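PDB 5UR2: bifunctional protein PutA from Bdellovibrio bacteriovorus, which probably oxidises L-proline to L-glutamate in two steps, pairing an FAD-dependent proline dehydrogenase with an NAD-dependent L-glutamate gamma-semialdehyde dehydrogenase. Local coordinates for residues V299-G304 with L336-L341; V662-A667 with G689-L694; T860-V865 with G878-V883. All blocks are in the same frame, centred on the assembly; numbering follows the deposited sequence.

Interaction 1: residues V299-G304 with L336-L341; sequences VRLVKG and LCAKYL. With P5F (N-propargylglycine-modified flavin adenine dinucleotide), chain F.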
# COMPACT_ATOMS: atom_id res chain seq x y z
N VAL B 299 55.36 5.87 -16.26
CA VAL B 299 53.93 5.63 -16.12
C VAL B 299 53.65 4.18 -16.46
O VAL B 299 53.94 3.73 -17.58
CB VAL B 299 53.10 6.56 -17.01
CG1 VAL B 299 51.63 6.16 -16.93
CG2 VAL B 299 53.26 7.99 -16.56
N ARG B 300 53.10 3.43 -15.51
CA ARG B 300 52.64 2.07 -15.81
C ARG B 300 51.18 2.16 -16.23
O ARG B 300 50.30 2.43 -15.40
CB ARG B 300 52.79 1.14 -14.61
CG ARG B 300 52.23 -0.25 -14.88
CD ARG B 300 52.01 -1.01 -13.60
NE ARG B 300 53.25 -1.29 -12.89
CZ ARG B 300 53.30 -1.63 -11.60
NH1 ARG B 300 52.16 -1.71 -10.91
NH2 ARG B 300 54.46 -1.87 -11.02
N LEU B 301 50.92 1.96 -17.51
CA LEU B 301 49.58 2.14 -18.05
C LEU B 301 48.83 0.82 -17.94
O LEU B 301 49.27 -0.20 -18.49
CB LEU B 301 49.66 2.64 -19.49
CG LEU B 301 48.36 3.06 -20.16
CD1 LEU B 301 47.71 4.26 -19.46
CD2 LEU B 301 48.62 3.36 -21.64
N VAL B 302 47.75 0.81 -17.17
CA VAL B 302 46.90 -0.36 -17.00
C VAL B 302 45.51 0.01 -17.49
O VAL B 302 45.24 1.16 -17.83
CB VAL B 302 46.85 -0.86 -15.53
CG1 VAL B 302 48.25 -0.99 -14.96
CG2 VAL B 302 46.02 0.08 -14.65
N LYS B 303 44.61 -0.97 -17.51
CA LYS B 303 43.21 -0.61 -17.78
C LYS B 303 42.48 -0.24 -16.48
O LYS B 303 41.98 0.88 -16.37
CB LYS B 303 42.51 -1.72 -18.57
CG LYS B 303 43.04 -1.70 -19.98
CD LYS B 303 42.49 -2.73 -20.90
CE LYS B 303 43.34 -2.74 -22.18
NZ LYS B 303 42.98 -3.84 -23.10
N GLY B 304 42.48 -1.13 -15.49
CA GLY B 304 41.89 -0.81 -14.19
C GLY B 304 41.29 -2.00 -13.47
O GLY B 304 40.67 -2.86 -14.11
N LEU B 336 44.94 5.37 -27.13
CA LEU B 336 45.16 6.81 -27.25
C LEU B 336 46.20 7.29 -26.23
O LEU B 336 47.11 8.05 -26.57
CB LEU B 336 43.82 7.54 -27.05
CG LEU B 336 43.84 9.07 -27.02
CD1 LEU B 336 44.03 9.61 -28.46
CD2 LEU B 336 42.59 9.66 -26.39
N CYS B 337 46.07 6.85 -24.97
CA CYS B 337 47.06 7.20 -23.96
C CYS B 337 48.44 6.66 -24.32
O CYS B 337 49.46 7.37 -24.17
CB CYS B 337 46.63 6.67 -22.59
SG CYS B 337 45.21 7.55 -21.90
N ALA B 338 48.51 5.41 -24.78
CA ALA B 338 49.79 4.81 -25.13
C ALA B 338 50.49 5.60 -26.23
O ALA B 338 51.69 5.89 -26.13
CB ALA B 338 49.58 3.34 -25.52
N LYS B 339 49.76 5.97 -27.28
CA LYS B 339 50.36 6.75 -28.35
C LYS B 339 50.94 8.06 -27.82
O LYS B 339 52.05 8.45 -28.19
CB LYS B 339 49.34 7.00 -29.47
N TYR B 340 50.19 8.74 -26.93
CA TYR B 340 50.65 10.03 -26.42
C TYR B 340 51.95 9.89 -25.62
O TYR B 340 52.90 10.64 -25.84
CB TYR B 340 49.55 10.67 -25.55
CG TYR B 340 49.84 12.12 -25.22
CD1 TYR B 340 49.47 13.14 -26.09
CD2 TYR B 340 50.50 12.47 -24.05
CE1 TYR B 340 49.74 14.47 -25.80
CE2 TYR B 340 50.77 13.80 -23.75
CZ TYR B 340 50.40 14.79 -24.63
OH TYR B 340 50.67 16.11 -24.32
N LEU B 341 52.00 8.92 -24.71
CA LEU B 341 53.22 8.70 -23.93
C LEU B 341 54.39 8.35 -24.83
O LEU B 341 55.51 8.84 -24.64
CB LEU B 341 52.98 7.60 -22.89
CG LEU B 341 51.96 7.92 -21.79
CD1 LEU B 341 51.43 6.65 -21.14
CD2 LEU B 341 52.56 8.83 -20.73
PA P5F F . 41.45 -6.82 -21.08
O1A P5F F . 41.87 -6.39 -22.52
O2A P5F F . 40.53 -7.93 -20.95
O5B P5F F . 40.71 -5.77 -20.29
C5B P5F F . 39.92 -6.01 -19.13
C4B P5F F . 39.65 -4.66 -18.44
O4B P5F F . 38.72 -3.85 -19.13
C3B P5F F . 39.12 -4.72 -17.04
O3B P5F F . 40.09 -5.01 -16.11
C2B P5F F . 38.55 -3.37 -16.86
O2B P5F F . 39.57 -2.48 -16.55
C1B P5F F . 38.03 -3.05 -18.22
N9A P5F F . 36.62 -3.29 -18.39
C8A P5F F . 35.94 -4.49 -18.21
N7A P5F F . 34.65 -4.29 -18.49
C5A P5F F . 34.44 -2.96 -18.88
C6A P5F F . 33.34 -2.20 -19.26
N6A P5F F . 32.03 -2.79 -19.34
N1A P5F F . 33.48 -0.89 -19.56
C2A P5F F . 34.69 -0.29 -19.50
N3A P5F F . 35.78 -1.01 -19.11
C4A P5F F . 35.70 -2.31 -18.80
N1 P5F F . 44.87 -2.13 -11.98
C2 P5F F . 44.67 -0.92 -11.22
O2 P5F F . 43.43 -0.31 -11.27
N3 P5F F . 45.73 -0.35 -10.44
C4 P5F F . 47.01 -0.94 -10.37
O4 P5F F . 48.00 -0.34 -9.59
C4X P5F F . 47.23 -2.22 -11.17
N5 P5F F . 48.46 -2.99 -11.06
C5X P5F F . 48.74 -3.93 -12.17
C6 P5F F . 50.14 -4.34 -12.47
C7 P5F F . 50.41 -5.17 -13.59
C7M P5F F . 51.84 -5.58 -13.88
C8 P5F F . 49.35 -5.62 -14.43
C8M P5F F . 49.60 -6.50 -15.63
C9 P5F F . 48.02 -5.23 -14.16
C9A P5F F . 47.72 -4.36 -12.98
N10 P5F F . 46.35 -3.95 -12.71
C10 P5F F . 46.18 -2.76 -11.93
C1' P5F F . 45.17 -4.58 -13.36
C2' P5F F . 44.89 -4.01 -14.76
O2' P5F F . 44.46 -2.71 -14.62
C3' P5F F . 43.88 -4.80 -15.58
O3' P5F F . 42.66 -4.77 -14.93
C4' P5F F . 44.23 -6.26 -15.83
O4' P5F F . 45.62 -6.35 -15.83
C5' P5F F . 43.58 -6.90 -17.07
O5' P5F F . 43.53 -6.04 -18.19
P P5F F . 43.82 -6.48 -19.73
O1P P5F F . 44.38 -5.38 -20.71
O2P P5F F . 44.70 -7.76 -19.49
O3P P5F F . 42.47 -7.32 -20.13
C21 P5F F . 48.08 -3.71 -8.58
C22 P5F F . 48.38 -3.31 -9.83
C23 P5F F . 47.86 -2.70 -7.44
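L301 pushes its CD2 methyl against the helical turn at C337 and A338, 3.8 Å from A338 N. Its CG lies anti to the backbone N (chi1 -172°), and both methyls meet the helix: CD1 faces C337 CB, and CD2 faces C337 CB and A338 CB. One turn on, L341 CD1 touches V299 CG1 at 4.2 Å. The contact is small, and its side-chain pairs are all apolar. Here strand 298-302 of the proline dehydrogenase TIM barrel packs against helix 327-343. Segments 299-302 and 336-341 run at 160°, nearly antiparallel. R300 and V302 of the strand, and K303 and G304 just after it, contact the N-propargylglycine-modified FAD. V302 sets CG1 against the flavin near C9A and CG2 by the ribityl O2'. The guanidinium of R300 lies obliquely near the ring system, with R300 NH1 3.7 Å from flavin C6. K303 stretches out beyond CG to the pyrophosphate, where K303 NZ bonds O1A at 2.8 Å and O1P weakly. G304 O accepts from O2B of the adenosine ribose at 2.7 Å. In the second shell, salt bridges to D239 and D331 position R300 and K303. S196 also bonds R300, and T359 bonds K303. Y334, on the same helix, bonds L301 O.

Interaction 2: residues V662-A667 with G689-L694; sequences VVMKPA and GVINFL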
# COMPACT_ATOMS: atom_id res chain seq x y z
N VAL B 662 0.90 22.57 11.80
CA VAL B 662 2.02 22.15 12.64
C VAL B 662 2.39 23.24 13.64
O VAL B 662 2.47 24.42 13.30
CB VAL B 662 3.25 21.82 11.77
CG1 VAL B 662 4.47 21.57 12.65
CG2 VAL B 662 2.97 20.62 10.88
N VAL B 663 2.63 22.83 14.89
CA VAL B 663 3.38 23.63 15.85
C VAL B 663 4.64 22.82 16.15
O VAL B 663 4.55 21.71 16.70
CB VAL B 663 2.60 23.91 17.13
CG1 VAL B 663 3.47 24.75 18.08
CG2 VAL B 663 1.27 24.60 16.81
N MET B 664 5.80 23.35 15.78
CA MET B 664 7.04 22.63 16.02
C MET B 664 7.77 23.27 17.21
O MET B 664 7.91 24.49 17.28
CB MET B 664 7.93 22.59 14.78
CG MET B 664 8.34 23.94 14.21
SD MET B 664 9.63 23.70 12.97
CE MET B 664 9.37 25.09 11.90
N LYS B 665 8.18 22.41 18.15
CA LYS B 665 8.90 22.76 19.36
C LYS B 665 10.29 22.14 19.26
O LYS B 665 10.48 20.97 19.63
CB LYS B 665 8.16 22.24 20.60
CG LYS B 665 8.29 23.11 21.83
CD LYS B 665 9.72 23.26 22.30
CE LYS B 665 10.25 21.96 22.88
NZ LYS B 665 11.65 22.08 23.37
N PRO B 666 11.28 22.86 18.75
CA PRO B 666 12.61 22.26 18.57
C PRO B 666 13.34 22.09 19.89
O PRO B 666 13.01 22.71 20.90
CB PRO B 666 13.32 23.28 17.67
CG PRO B 666 12.70 24.61 18.12
CD PRO B 666 11.24 24.29 18.40
N ALA B 667 14.35 21.23 19.86
CA ALA B 667 15.22 21.03 21.02
C ALA B 667 16.04 22.28 21.33
O ALA B 667 16.54 22.95 20.42
CB ALA B 667 16.15 19.84 20.77
N GLY B 689 0.48 30.44 9.58
CA GLY B 689 -0.19 29.55 10.51
C GLY B 689 -0.13 28.08 10.16
O GLY B 689 -0.41 27.25 11.02
N VAL B 690 0.21 27.72 8.91
CA VAL B 690 0.29 26.31 8.55
C VAL B 690 1.39 25.62 9.35
O VAL B 690 1.20 24.52 9.87
CB VAL B 690 0.49 26.15 7.03
CG1 VAL B 690 0.73 24.68 6.64
CG2 VAL B 690 -0.74 26.72 6.27
N ILE B 691 2.53 26.30 9.51
CA ILE B 691 3.64 25.81 10.32
C ILE B 691 4.03 26.92 11.29
O ILE B 691 4.23 28.07 10.87
CB ILE B 691 4.82 25.38 9.43
CG1 ILE B 691 4.42 24.16 8.59
CG2 ILE B 691 6.04 25.03 10.27
CD1 ILE B 691 5.30 23.90 7.40
N ASN B 692 4.09 26.61 12.58
CA ASN B 692 4.45 27.60 13.59
C ASN B 692 5.68 27.15 14.36
O ASN B 692 5.85 25.96 14.65
CB ASN B 692 3.28 27.86 14.55
CG ASN B 692 2.03 28.29 13.81
OD1 ASN B 692 1.82 29.48 13.56
ND2 ASN B 692 1.22 27.32 13.39
N PHE B 693 6.53 28.11 14.69
CA PHE B 693 7.86 27.88 15.26
C PHE B 693 7.84 28.31 16.72
O PHE B 693 7.79 29.51 17.02
CB PHE B 693 8.89 28.67 14.48
CG PHE B 693 10.30 28.47 14.96
CD1 PHE B 693 10.93 27.24 14.85
CD2 PHE B 693 11.03 29.54 15.46
CE1 PHE B 693 12.25 27.08 15.25
CE2 PHE B 693 12.35 29.39 15.87
CZ PHE B 693 12.96 28.16 15.77
N LEU B 694 7.92 27.33 17.62
CA LEU B 694 7.68 27.54 19.05
C LEU B 694 8.87 27.05 19.86
O LEU B 694 8.78 26.02 20.55
CB LEU B 694 6.40 26.82 19.49
CG LEU B 694 5.94 27.11 20.93
CD1 LEU B 694 5.37 28.52 21.04
CD2 LEU B 694 4.93 26.09 21.40
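M664 lays its terminal methyl between two side chains of the neighbouring strand. M664 CE is 3.7 Å from I691 CG2 and 4.0 Å from F693 CD1. The first torsion (chi1 59°) places CG between the backbone N and the carbonyl carbon, and the chain then runs extended to the methyl. F693 has its CG anti to the backbone N (chi1 -179°), and its ring leans toward segment 662-667. There P666 crosses it at about a right angle, with P666 CG 3.8 Å from F693 CE1. V662 lies on the same face and meets I691 CG1 through its CB. On the face of V663 and N692, V663 CG1 rests against CB and CD2 of L694.

The two strands are parallel neighbours in the beta-alpha-beta unit formed by strand 661-665, helix 671-684 and strand 691-693. This unit belongs to the Rossmann-like part of the aldehyde dehydrogenase module. M678 of the connecting helix packs on M664 and F693, and V652 of helix 646-657 reaches M664 and I691. Helices 532-549 and 698-707 lie against the face of V663.

The backbone bonds run from V662 N to V690 O, N692 N to V662 O, M664 N to N692 O, and L694 N to M664 O. V662 O carries two donors. N692 ND2 also reaches V662 O, at 3.2 Å, and the two N-H groups come from opposite faces of the carbonyl plane. N692 ND2 also bonds G689 O, at 2.9 Å, from above that carbonyl's plane. OD1 accepts from the backbone N of N502, so the buried amide is held at both ends. K665 bends back at its second and third torsions, and K665 NZ reaches P666 O at 2.9 Å and also G696 O.

Interaction 3: residues T860-V865 with G878-V883; sequences TIFGDV and GPVVAV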
# COMPACT_ATOMS: atom_id res chain seq x y z
N THR B 860 35.49 5.17 24.46
CA THR B 860 35.82 4.25 25.54
C THR B 860 35.26 2.86 25.23
O THR B 860 34.09 2.74 24.88
CB THR B 860 35.25 4.76 26.87
OG1 THR B 860 35.66 6.12 27.07
CG2 THR B 860 35.72 3.90 28.03
N ILE B 861 36.09 1.83 25.41
CA ILE B 861 35.69 0.44 25.13
C ILE B 861 35.94 -0.41 26.37
O ILE B 861 37.06 -0.45 26.89
CB ILE B 861 36.47 -0.15 23.94
CG1 ILE B 861 36.37 0.74 22.70
CG2 ILE B 861 35.92 -1.51 23.60
CD1 ILE B 861 37.18 0.21 21.54
N PHE B 862 34.90 -1.10 26.84
CA PHE B 862 35.01 -2.07 27.93
C PHE B 862 34.92 -3.48 27.39
O PHE B 862 34.16 -3.76 26.45
CB PHE B 862 33.93 -1.86 29.00
CG PHE B 862 34.04 -0.54 29.67
CD1 PHE B 862 34.87 -0.38 30.76
CD2 PHE B 862 33.35 0.56 29.17
CE1 PHE B 862 35.00 0.85 31.36
CE2 PHE B 862 33.47 1.79 29.75
CZ PHE B 862 34.31 1.94 30.86
N GLY B 863 35.66 -4.39 28.02
CA GLY B 863 35.73 -5.75 27.54
C GLY B 863 35.16 -6.76 28.50
O GLY B 863 35.07 -6.49 29.70
N ASP B 864 34.76 -7.93 27.97
CA ASP B 864 34.17 -9.00 28.78
C ASP B 864 33.04 -8.50 29.66
O ASP B 864 32.91 -8.89 30.81
CB ASP B 864 35.23 -9.71 29.63
CG ASP B 864 35.98 -10.77 28.87
OD1 ASP B 864 35.33 -11.76 28.45
OD2 ASP B 864 37.21 -10.65 28.69
N VAL B 865 32.21 -7.62 29.10
CA VAL B 865 31.06 -7.10 29.85
C VAL B 865 29.98 -8.17 29.89
O VAL B 865 29.66 -8.76 28.84
CB VAL B 865 30.53 -5.82 29.20
CG1 VAL B 865 29.41 -5.20 30.02
CG2 VAL B 865 31.67 -4.81 29.00
N GLY B 878 26.40 8.04 24.04
CA GLY B 878 27.74 8.57 24.09
C GLY B 878 28.72 7.59 23.47
O GLY B 878 28.35 6.49 23.04
N PRO B 879 30.06 7.99 23.40
CA PRO B 879 31.06 7.15 22.74
C PRO B 879 31.59 6.04 23.65
O PRO B 879 32.76 6.00 24.01
CB PRO B 879 32.14 8.17 22.35
CG PRO B 879 32.08 9.18 23.45
CD PRO B 879 30.62 9.28 23.86
N VAL B 880 30.69 5.14 24.05
CA VAL B 880 30.95 4.13 25.08
C VAL B 880 30.45 2.79 24.57
O VAL B 880 29.26 2.64 24.27
CB VAL B 880 30.28 4.51 26.41
CG1 VAL B 880 30.54 3.45 27.51
CG2 VAL B 880 30.76 5.88 26.88
N VAL B 881 31.36 1.82 24.44
CA VAL B 881 31.06 0.52 23.86
C VAL B 881 31.31 -0.57 24.90
O VAL B 881 32.35 -0.57 25.57
CB VAL B 881 31.91 0.24 22.61
CG1 VAL B 881 31.65 -1.18 22.09
CG2 VAL B 881 31.64 1.29 21.55
N ALA B 882 30.38 -1.53 24.98
CA ALA B 882 30.56 -2.73 25.79
C ALA B 882 30.80 -3.91 24.86
O ALA B 882 29.92 -4.27 24.07
CB ALA B 882 29.33 -2.98 26.67
N VAL B 883 31.99 -4.50 24.95
CA VAL B 883 32.32 -5.72 24.19
C VAL B 883 31.92 -6.92 25.04
O VAL B 883 32.35 -7.06 26.19
CB VAL B 883 33.81 -5.77 23.84
CG1 VAL B 883 34.14 -7.06 23.10
CG2 VAL B 883 34.20 -4.59 22.98
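Strands 860-863 and 880-883 run parallel, 4.8 Å apart at their axes and 18° from perfect alignment. They are neighbours in a mixed sheet whose strand 783-789 follows the predicted catalytic C780. This is consistent with the catalytic domain of the aldehyde dehydrogenase fold. The backbone bonds pass back and forth: T860 N to P879 O, V881 N to T860 O, F862 N to V881 O, and V883 N to F862 O. The F862 N bond is almost straight, at 176°. An inverse gamma turn centred on P879 leads into the second strand. Beyond the paired residues, V865 N still reaches V883 O at 3.0 Å.

T860, F862, V880 and A882 share one face. The F862 ring turns an edge to its neighbours, and F862 CE2 meets V880 CG1 at 4.0 Å close to the ring plane. A chi1 of -63°, with CG beside the backbone N, brings CD2 near V881 O. A838 of helix 825-841 and the loop residue L871 pack on F862, while I835 of that helix packs on V880. The hydroxyl of T860 is engaged by P858 O. Further along, A882 CB fits against the branched end of V865, 3.8 Å from V865 CG2.

The other face holds I861 and V881, and F773 of helix 761-773 packs on both. Helix 790-806 adds L800 against I861 and V797 against V883. D864 turns away from the second strand and forms a salt bridge with R885. The I861 and V883 side chains cross at a slant, and I861 CG2 meets V883 CG2 at 3.6 Å.

Overall arrangement
The three contacts follow one another along the chain and do not touch. Interaction 1 belongs to the proline dehydrogenase barrel and alone holds residues of the modified FAD pocket. Interactions 2 and 3 lie in the aldehyde dehydrogenase family region, on the opposite side of the chain's centre from interaction 1. Centre to centre, interaction 1 is about 60 Å from interaction 2 and 50 Å from interaction 3. Interactions 2 and 3 have centres 38 Å apart but nearest atoms about 16 Å apart. They pair strands in two separate sheets. Both lie away from the predicted active-site residues E746 and C780.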